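Local coordinates for protein D-glycero-D-manno-heptose 1-phosphate kinase (Bacteroides thetaiotaomicron, PDB 3K85) that probably transfers a phosphate group from ATP to a heptose 1-phosphate, as a member of the GHMP kinase family of small-molecule kinases, at residues F169-F174 and I181-K186; L12-G17 and L31-T36; S70-D75 and V84-I89. One frame throughout, in Å; residues are numbered along the deposited sequence.

How the contacts relate
The three contacts illustrate how one chain combines sheet pairing with loop-to-helix packing. Contact 2 comes first along the chain, contact 3 closes next and contact 1 follows, each complete before the next opens. Contacts 1 and 2 belong to one mixed sheet, their centres about 10 Å apart: strand 30-37 of contact 2 runs beside strand 169-175 of contact 1, with probable hydrogen bonds from Met-172 N to Ile-32 O and from Asn-170 N to Asn-34 O. Strands distant in sequence thus become one continuous surface. Contact 3 lies apart, its centre about 31 Å from either, where a loop lies against helix 79-91 toward the periphery of the chain.

Contact 1 (F169-F174 and I181-K186); sequences FNYMEF and IVNPLK
Asn-183 meets Tyr-171 with both its backbone and its side chain, and this double grip makes the tight centre of an antiparallel beta hairpin. Asn-183 N lies 3.0 Å from Tyr-171 O, while Asn-183 ND2 donates to the same oxygen from the opposite face of the carbonyl plane, at 3.1 Å. With CG beside its own backbone N (chi1 -65°), Asn-183 can bring both donors to one acceptor. Its amide also gives a hydrogen to Glu-173, ND2 to OE1 3.0 Å, and meets that oxygen on the anti side, 31° out of the carboxylate plane. Because both acceptors lie close to the amide plane, the two bonds fix its rotation, and its oxygen, OD1, is taken by Lys-243 of the second subunit. The same amide nitrogen sits at the edge of the Tyr-171 ring, 3.8 Å from CD2. Beyond it the strands stay close, with Glu-173 N 2.8 Å from Ile-181 O and a return bond from Ile-181 N to Glu-173 O.

Elsewhere the fit is slacker. On the other face, selenomethionine Met-172 lies alongside Val-182, and its CE comes no nearer to Val-182 CG1 than 4.1 Å. At the far end, Leu-185 N still bonds to Phe-169 O, but a water lies between Phe-169 N and Leu-185 O and stands in for the direct bond; it is 2.7 Å from Phe-169 N.

The hairpin continues the sheet beyond strand 30-37. Helix 159-166 covers the face of Met-172 and Val-182, helix 230-246 packs on Tyr-171 and Leu-185, and Leu-244 and Leu-247 of the second subunit press on Ile-181 and Asn-183.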
loop_
_atom_site.group_PDB
_atom_site.type_symbol
_atom_site.label_atom_id
_atom_site.label_comp_id
_atom_site.label_asym_id
_atom_site.label_seq_id
_atom_site.Cartn_x
_atom_site.Cartn_y
_atom_site.Cartn_z
ATOM N N PHE A 169 -1.463 4.189 6.340
ATOM C CA PHE A 169 -0.927 5.318 5.570
ATOM C C PHE A 169 -1.605 5.254 4.184
ATOM O O PHE A 169 -1.416 4.296 3.423
ATOM C CB PHE A 169 0.591 5.202 5.389
ATOM C CG PHE A 169 1.382 5.586 6.602
ATOM C CD1 PHE A 169 2.116 6.768 6.623
ATOM C CD2 PHE A 169 1.377 4.778 7.738
ATOM C CE1 PHE A 169 2.830 7.141 7.764
ATOM C CE2 PHE A 169 2.089 5.145 8.883
ATOM C CZ PHE A 169 2.812 6.325 8.895
ATOM N N ASN A 170 -2.402 6.268 3.869
ATOM C CA ASN A 170 -3.118 6.313 2.600
ATOM C C ASN A 170 -2.737 7.539 1.754
ATOM O O ASN A 170 -2.381 8.594 2.282
ATOM C CB ASN A 170 -4.635 6.307 2.864
ATOM C CG ASN A 170 -5.132 4.969 3.406
ATOM O OD1 ASN A 170 -5.834 4.909 4.422
ATOM N ND2 ASN A 170 -4.780 3.885 2.718
ATOM N N TYR A 171 -2.768 7.362 0.438
ATOM C CA TYR A 171 -2.499 8.435 -0.518
ATOM C C TYR A 171 -3.814 8.433 -1.271
ATOM O O TYR A 171 -4.097 7.518 -2.045
ATOM C CB TYR A 171 -1.357 8.063 -1.446
ATOM C CG TYR A 171 -0.995 9.115 -2.475
ATOM C CD1 TYR A 171 -0.242 10.229 -2.122
ATOM C CD2 TYR A 171 -1.345 8.956 -3.821
ATOM C CE1 TYR A 171 0.167 11.160 -3.078
ATOM C CE2 TYR A 171 -0.945 9.877 -4.780
ATOM C CZ TYR A 171 -0.187 10.978 -4.398
ATOM O OH TYR A 171 0.212 11.904 -5.328
HETATM N N MSE A 172 -4.631 9.440 -1.007
HETATM C CA MSE A 172 -5.952 9.537 -1.606
HETATM C C MSE A 172 -6.027 10.520 -2.754
HETATM O O MSE A 172 -5.457 11.616 -2.704
HETATM C CB MSE A 172 -6.969 9.935 -0.537
HETATM C CG MSE A 172 -6.724 9.257 0.801
HETATM SE SE MSE A 172 -8.061 9.631 2.147
HETATM C CE MSE A 172 -8.204 7.834 2.912
ATOM N N GLU A 173 -6.742 10.113 -3.794
ATOM C CA GLU A 173 -6.926 10.950 -4.965
ATOM C C GLU A 173 -8.387 11.352 -4.989
ATOM O O GLU A 173 -9.265 10.514 -5.163
ATOM C CB GLU A 173 -6.553 10.170 -6.230
ATOM C CG GLU A 173 -5.053 9.971 -6.388
ATOM C CD GLU A 173 -4.686 9.012 -7.515
ATOM O OE1 GLU A 173 -4.728 7.781 -7.297
ATOM O OE2 GLU A 173 -4.358 9.491 -8.628
ATOM N N PHE A 174 -8.639 12.634 -4.756
ATOM C CA PHE A 174 -9.989 13.174 -4.769
ATOM C C PHE A 174 -10.078 13.860 -6.116
ATOM O O PHE A 174 -9.812 15.060 -6.261
ATOM C CB PHE A 174 -10.167 14.157 -3.618
ATOM C CG PHE A 174 -10.101 13.504 -2.265
ATOM C CD1 PHE A 174 -11.176 12.759 -1.788
ATOM C CD2 PHE A 174 -8.942 13.580 -1.495
ATOM C CE1 PHE A 174 -11.105 12.097 -0.567
ATOM C CE2 PHE A 174 -8.857 12.918 -0.269
ATOM C CZ PHE A 174 -9.940 12.175 0.196
ATOM N N ILE A 181 -10.083 7.739 -5.070
ATOM C CA ILE A 181 -9.250 6.550 -5.118
ATOM C C ILE A 181 -8.356 6.523 -3.893
ATOM O O ILE A 181 -7.647 7.484 -3.611
ATOM C CB ILE A 181 -8.333 6.523 -6.367
ATOM C CG1 ILE A 181 -9.151 6.806 -7.630
ATOM C CG2 ILE A 181 -7.650 5.173 -6.478
ATOM C CD1 ILE A 181 -10.390 5.936 -7.767
ATOM N N VAL A 182 -8.399 5.425 -3.157
ATOM C CA VAL A 182 -7.551 5.289 -1.981
ATOM C C VAL A 182 -6.436 4.283 -2.276
ATOM O O VAL A 182 -6.702 3.114 -2.551
ATOM C CB VAL A 182 -8.357 4.804 -0.759
ATOM C CG1 VAL A 182 -7.443 4.656 0.448
ATOM C CG2 VAL A 182 -9.476 5.782 -0.467
ATOM N N ASN A 183 -5.196 4.757 -2.268
ATOM C CA ASN A 183 -4.047 3.889 -2.492
ATOM C C ASN A 183 -3.540 3.500 -1.102
ATOM O O ASN A 183 -2.796 4.254 -0.475
ATOM C CB ASN A 183 -2.954 4.640 -3.263
ATOM C CG ASN A 183 -3.388 5.017 -4.665
ATOM O OD1 ASN A 183 -3.357 4.197 -5.576
ATOM N ND2 ASN A 183 -3.815 6.265 -4.840
ATOM N N PRO A 184 -3.962 2.329 -0.591
ATOM C CA PRO A 184 -3.526 1.872 0.739
ATOM C C PRO A 184 -2.048 1.541 0.668
ATOM O O PRO A 184 -1.671 0.578 0.007
ATOM C CB PRO A 184 -4.365 0.612 0.976
ATOM C CG PRO A 184 -5.535 0.756 0.025
ATOM C CD PRO A 184 -4.895 1.364 -1.196
ATOM N N LEU A 185 -1.207 2.315 1.341
ATOM C CA LEU A 185 0.234 2.065 1.290
ATOM C C LEU A 185 0.810 1.168 2.390
ATOM O O LEU A 185 0.593 1.425 3.573
ATOM C CB LEU A 185 0.999 3.395 1.322
ATOM C CG LEU A 185 0.702 4.494 0.299
ATOM C CD1 LEU A 185 1.564 5.716 0.638
ATOM C CD2 LEU A 185 1.003 4.006 -1.110
ATOM N N LYS A 186 1.544 0.124 2.003
ATOM C CA LYS A 186 2.199 -0.736 2.988
ATOM C C LYS A 186 3.409 0.059 3.458
ATOM O O LYS A 186 4.240 0.447 2.647
ATOM C CB LYS A 186 2.725 -2.040 2.372
ATOM C CG LYS A 186 1.691 -3.075 2.007
ATOM C CD LYS A 186 2.306 -4.477 1.926
ATOM C CE LYS A 186 3.527 -4.522 1.018
ATOM N NZ LYS A 186 3.941 -5.912 0.726
HETATM O O HOH W 1 -0.352 1.784 6.058
#

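Contact 2 (L12-G17 and L31-T36); sequences LGLAGG and LILNAT
Leu-12 with Ala-35 and Ala-15 with Leu-33 form hydrogen-bonded antiparallel pairs, and between them Leu-14 joins Ala-15 in facing Leu-33, a classic beta bulge. The first pair is bonded both ways, with Leu-12 N 2.9 Å from Ala-35 O and Ala-35 N 3.2 Å from Leu-12 O. Past the bulge, Leu-33 N bonds to Ala-15 O at 3.0 Å, nearly linear at 178°. The return bond from Ala-15 N to Leu-33 O is more bent, at 143°, which fits the extra residue inserted just before it.

The bulge also decides where Leu-14 goes. Its CB comes directly against the Leu-33 carbonyl, 3.1 Å from O, a close approach. CG is swung to the side of the Leu-14 backbone N, and the chain then leads back along the partner strand until CD1 rests 4.1 Å from Ala-35 CB. Ala-15 CB lies beside Leu-33 CB on this face. On the other face Asn-34 sets its CB 3.3 Å from Leu-12 O, while its amide turns away and bonds through ND2 to Gln-159. At the end of the pairing, Gly-16 has a positive phi of 83°, and its CA hydrogen faces the Leu-31 carbonyl, CA to O 3.3 Å. Ile-32 lays CG1 beside Gly-16 O, and Ser-19 OG lies within bonding reach of both Gly-16 O and Leu-31 O, two acceptors that must share its single proton.

Taken together, the chemistry divides cleanly. The backbone amides hold the strands together, small and branched apolar groups fill the face around Leu-33, and the polar side chains nearby bond to partners beyond the two strands. Beyond the bulge the pairing ends at Gly-16, where positive phi and the close Leu-31 carbonyl both favour glycine.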
loop_
_atom_site.group_PDB
_atom_site.type_symbol
_atom_site.label_atom_id
_atom_site.label_comp_id
_atom_site.label_asym_id
_atom_site.label_seq_id
_atom_site.Cartn_x
_atom_site.Cartn_y
_atom_site.Cartn_z
ATOM N N LEU A 12 -3.670 11.869 11.293
ATOM C CA LEU A 12 -2.768 13.000 11.198
ATOM C C LEU A 12 -2.759 13.377 9.729
ATOM O O LEU A 12 -2.635 12.506 8.863
ATOM C CB LEU A 12 -1.360 12.596 11.605
ATOM C CG LEU A 12 -0.771 13.192 12.875
ATOM C CD1 LEU A 12 -1.834 13.323 13.954
ATOM C CD2 LEU A 12 0.364 12.288 13.332
ATOM N N GLY A 13 -2.905 14.670 9.452
ATOM C CA GLY A 13 -2.883 15.134 8.080
ATOM C C GLY A 13 -1.430 15.379 7.741
ATOM O O GLY A 13 -0.873 16.423 8.081
ATOM N N LEU A 14 -0.802 14.421 7.076
ATOM C CA LEU A 14 0.599 14.575 6.740
ATOM C C LEU A 14 0.839 15.599 5.646
ATOM O O LEU A 14 1.776 16.387 5.744
ATOM C CB LEU A 14 1.203 13.219 6.364
ATOM C CG LEU A 14 1.134 12.221 7.531
ATOM C CD1 LEU A 14 1.694 10.883 7.128
ATOM C CD2 LEU A 14 1.903 12.784 8.714
ATOM N N ALA A 15 -0.003 15.608 4.615
ATOM C CA ALA A 15 0.174 16.556 3.514
ATOM C C ALA A 15 -1.009 16.634 2.555
ATOM O O ALA A 15 -1.813 15.701 2.456
ATOM C CB ALA A 15 1.430 16.213 2.732
ATOM N N GLY A 16 -1.091 17.760 1.845
ATOM C CA GLY A 16 -2.150 17.978 0.877
ATOM C C GLY A 16 -3.430 18.472 1.510
ATOM O O GLY A 16 -4.436 18.668 0.826
ATOM N N GLY A 17 -3.395 18.677 2.820
ATOM C CA GLY A 17 -4.578 19.130 3.524
ATOM C C GLY A 17 -5.237 20.329 2.873
ATOM O O GLY A 17 -4.626 21.387 2.734
ATOM N N LEU A 31 -5.213 15.805 -3.680
ATOM C CA LEU A 31 -4.212 14.803 -3.347
ATOM C C LEU A 31 -3.928 14.866 -1.856
ATOM O O LEU A 31 -3.618 15.930 -1.313
ATOM C CB LEU A 31 -2.926 15.031 -4.156
ATOM C CG LEU A 31 -3.032 14.642 -5.632
ATOM C CD1 LEU A 31 -1.722 14.932 -6.340
ATOM C CD2 LEU A 31 -3.385 13.171 -5.751
ATOM N N ILE A 32 -4.046 13.719 -1.194
ATOM C CA ILE A 32 -3.828 13.657 0.236
ATOM C C ILE A 32 -3.022 12.483 0.770
ATOM O O ILE A 32 -3.207 11.331 0.366
ATOM C CB ILE A 32 -5.177 13.685 0.971
ATOM C CG1 ILE A 32 -5.653 15.135 1.074
ATOM C CG2 ILE A 32 -5.054 13.027 2.349
ATOM C CD1 ILE A 32 -6.902 15.317 1.863
ATOM N N LEU A 33 -2.127 12.789 1.700
ATOM C CA LEU A 33 -1.331 11.764 2.355
ATOM C C LEU A 33 -1.612 11.898 3.839
ATOM O O LEU A 33 -1.224 12.881 4.462
ATOM C CB LEU A 33 0.166 11.965 2.110
ATOM C CG LEU A 33 1.008 10.832 2.710
ATOM C CD1 LEU A 33 0.697 9.541 1.975
ATOM C CD2 LEU A 33 2.485 11.148 2.593
ATOM N N ASN A 34 -2.314 10.923 4.399
ATOM C CA ASN A 34 -2.620 10.943 5.824
ATOM C C ASN A 34 -2.440 9.551 6.431
ATOM O O ASN A 34 -2.281 8.549 5.722
ATOM C CB ASN A 34 -4.047 11.459 6.080
ATOM C CG ASN A 34 -5.105 10.644 5.365
ATOM O OD1 ASN A 34 -4.919 9.458 5.095
ATOM N ND2 ASN A 34 -6.238 11.282 5.063
ATOM N N ALA A 35 -2.485 9.490 7.750
ATOM C CA ALA A 35 -2.271 8.225 8.440
ATOM C C ALA A 35 -3.017 8.196 9.753
ATOM O O ALA A 35 -2.960 9.157 10.514
ATOM C CB ALA A 35 -0.780 8.037 8.688
ATOM N N THR A 36 -3.702 7.093 10.024
ATOM C CA THR A 36 -4.443 6.962 11.261
ATOM C C THR A 36 -3.499 6.711 12.440
ATOM O O THR A 36 -2.406 6.180 12.267
ATOM C CB THR A 36 -5.460 5.841 11.155
ATOM O OG1 THR A 36 -4.832 4.686 10.592
ATOM C CG2 THR A 36 -6.630 6.276 10.274
#

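Contact 3 (S70-D75 and V84-I89); sequences SQLEID and VYNRII
Asn-86 presents the OD1 and ND2 edge of its amide to the Leu-72 backbone and bonds to both of its polar atoms, much as a neighbouring strand would. Asn-86 CG lies beside its backbone N (chi1 -70°), which carries the amide out to the loop. Leu-72 N donates to Asn-86 OD1 at 2.7 Å, tilted 23° from the plane of that carbonyl. In return Asn-86 ND2 donates to Leu-72 O at 2.9 Å, in the carbonyl plane and on a lone pair, so the two bonds settle which way round the amide lies. A helical side chain thereby satisfies a loop residue that belongs to no regular strand.

Two more loop side chains approach this amide. Gln-71 comes across it obliquely, the two amide planes 52° apart, and Ile-74, the centre of an inverse gamma turn, brings CD1 to 3.6 Å from Asn-86 ND2.

A second group gathers at Tyr-85. Leu-72 crosses it at about a right angle, with CD1 4.2 Å from CD2 of the ring. Within the helix, Ile-89 CG1 lies over one face of that ring, displaced toward its rim. Ile-89 also presses CG2 against the Ser-70 carbonyl, 3.1 Å from O.

The Tyr-85 hydroxyl bonds to Met-69 O and Lys-97 N, tying the start of the loop to the chain beyond the helix. Elsewhere on helix 79-91, Val-84 and Ile-88 pack on helix 115-131, and Arg-87 lies against helix 137-151.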
loop_
_atom_site.group_PDB
_atom_site.type_symbol
_atom_site.label_atom_id
_atom_site.label_comp_id
_atom_site.label_asym_id
_atom_site.label_seq_id
_atom_site.Cartn_x
_atom_site.Cartn_y
_atom_site.Cartn_z
ATOM N N SER A 70 -38.968 5.668 14.058
ATOM C CA SER A 70 -38.340 5.322 12.788
ATOM C C SER A 70 -37.299 6.385 12.480
ATOM O O SER A 70 -36.277 6.118 11.850
ATOM C CB SER A 70 -39.368 5.278 11.656
ATOM O OG SER A 70 -40.167 4.118 11.728
ATOM N N GLN A 71 -37.576 7.602 12.920
ATOM C CA GLN A 71 -36.659 8.715 12.708
ATOM C C GLN A 71 -36.565 9.471 14.027
ATOM O O GLN A 71 -37.470 9.378 14.853
ATOM C CB GLN A 71 -37.192 9.654 11.621
ATOM C CG GLN A 71 -37.266 9.063 10.217
ATOM C CD GLN A 71 -35.899 8.788 9.617
ATOM O OE1 GLN A 71 -35.289 7.757 9.883
ATOM N NE2 GLN A 71 -35.409 9.719 8.815
ATOM N N LEU A 72 -35.473 10.202 14.230
ATOM C CA LEU A 72 -35.298 10.978 15.452
ATOM C C LEU A 72 -34.992 12.422 15.105
ATOM O O LEU A 72 -34.104 12.715 14.312
ATOM C CB LEU A 72 -34.169 10.412 16.322
ATOM C CG LEU A 72 -34.420 9.082 17.037
ATOM C CD1 LEU A 72 -33.177 8.698 17.833
ATOM C CD2 LEU A 72 -35.621 9.196 17.958
ATOM N N GLU A 73 -35.742 13.321 15.719
ATOM C CA GLU A 73 -35.593 14.746 15.493
ATOM C C GLU A 73 -34.211 15.270 15.878
ATOM O O GLU A 73 -33.722 15.023 16.974
ATOM C CB GLU A 73 -36.681 15.491 16.280
ATOM C CG GLU A 73 -36.671 15.248 17.809
ATOM C CD GLU A 73 -36.777 13.769 18.226
ATOM O OE1 GLU A 73 -37.759 13.089 17.839
ATOM O OE2 GLU A 73 -35.875 13.291 18.958
ATOM N N ILE A 74 -33.578 16.002 14.975
ATOM C CA ILE A 74 -32.271 16.548 15.277
ATOM C C ILE A 74 -32.419 17.734 16.242
ATOM O O ILE A 74 -32.486 18.889 15.820
ATOM C CB ILE A 74 -31.532 16.974 13.967
ATOM C CG1 ILE A 74 -31.040 15.732 13.221
ATOM C CG2 ILE A 74 -30.314 17.838 14.280
ATOM C CD1 ILE A 74 -32.119 14.733 12.892
ATOM N N ASP A 75 -32.479 17.431 17.541
ATOM C CA ASP A 75 -32.613 18.454 18.581
ATOM C C ASP A 75 -31.385 19.335 18.651
ATOM O O ASP A 75 -31.477 20.539 18.867
ATOM C CB ASP A 75 -32.781 17.819 19.963
ATOM C CG ASP A 75 -34.026 16.976 20.074
ATOM O OD1 ASP A 75 -35.127 17.497 19.792
ATOM O OD2 ASP A 75 -33.904 15.791 20.455
ATOM N N VAL A 84 -26.854 9.063 11.917
ATOM C CA VAL A 84 -26.560 7.721 11.448
ATOM C C VAL A 84 -27.780 6.836 11.565
ATOM O O VAL A 84 -28.171 6.176 10.605
ATOM C CB VAL A 84 -25.407 7.088 12.243
ATOM C CG1 VAL A 84 -25.150 5.676 11.738
ATOM C CG2 VAL A 84 -24.152 7.942 12.103
ATOM N N TYR A 85 -28.382 6.815 12.747
ATOM C CA TYR A 85 -29.566 6.000 12.958
ATOM C C TYR A 85 -30.670 6.312 11.939
ATOM O O TYR A 85 -31.311 5.400 11.410
ATOM C CB TYR A 85 -30.115 6.214 14.364
ATOM C CG TYR A 85 -31.419 5.499 14.588
ATOM C CD1 TYR A 85 -31.450 4.119 14.748
ATOM C CD2 TYR A 85 -32.634 6.191 14.569
ATOM C CE1 TYR A 85 -32.654 3.437 14.878
ATOM C CE2 TYR A 85 -33.848 5.518 14.698
ATOM C CZ TYR A 85 -33.849 4.143 14.848
ATOM O OH TYR A 85 -35.035 3.449 14.936
ATOM N N ASN A 86 -30.903 7.593 11.662
ATOM C CA ASN A 86 -31.954 7.962 10.711
ATOM C C ASN A 86 -31.632 7.469 9.298
ATOM O O ASN A 86 -32.460 6.805 8.643
ATOM C CB ASN A 86 -32.170 9.484 10.704
ATOM C CG ASN A 86 -32.811 9.994 11.995
ATOM O OD1 ASN A 86 -33.539 9.266 12.671
ATOM N ND2 ASN A 86 -32.552 11.250 12.326
ATOM N N ARG A 87 -30.420 7.791 8.849
ATOM C CA ARG A 87 -29.930 7.413 7.533
ATOM C C ARG A 87 -30.038 5.911 7.301
ATOM O O ARG A 87 -30.447 5.484 6.222
ATOM C CB ARG A 87 -28.471 7.848 7.380
ATOM C CG ARG A 87 -27.987 7.967 5.941
ATOM C CD ARG A 87 -28.554 9.218 5.273
ATOM N NE ARG A 87 -27.751 9.618 4.121
ATOM C CZ ARG A 87 -27.673 8.909 3.006
ATOM N NH1 ARG A 87 -28.363 7.779 2.903
ATOM N NH2 ARG A 87 -26.888 9.310 2.012
ATOM N N ILE A 88 -29.671 5.112 8.307
ATOM C CA ILE A 88 -29.730 3.651 8.190
ATOM C C ILE A 88 -31.174 3.164 8.162
ATOM O O ILE A 88 -31.505 2.203 7.455
ATOM C CB ILE A 88 -28.971 2.913 9.368
ATOM C CG1 ILE A 88 -27.464 3.199 9.314
ATOM C CG2 ILE A 88 -29.165 1.405 9.256
ATOM C CD1 ILE A 88 -26.815 2.804 8.001
ATOM N N ILE A 89 -32.039 3.809 8.940
ATOM C CA ILE A 89 -33.451 3.407 8.945
ATOM C C ILE A 89 -34.053 3.670 7.568
ATOM O O ILE A 89 -34.812 2.849 7.057
ATOM C CB ILE A 89 -34.285 4.178 10.008
ATOM C CG1 ILE A 89 -33.808 3.813 11.418
ATOM C CG2 ILE A 89 -35.771 3.826 9.860
ATOM C CD1 ILE A 89 -34.046 2.360 11.792
#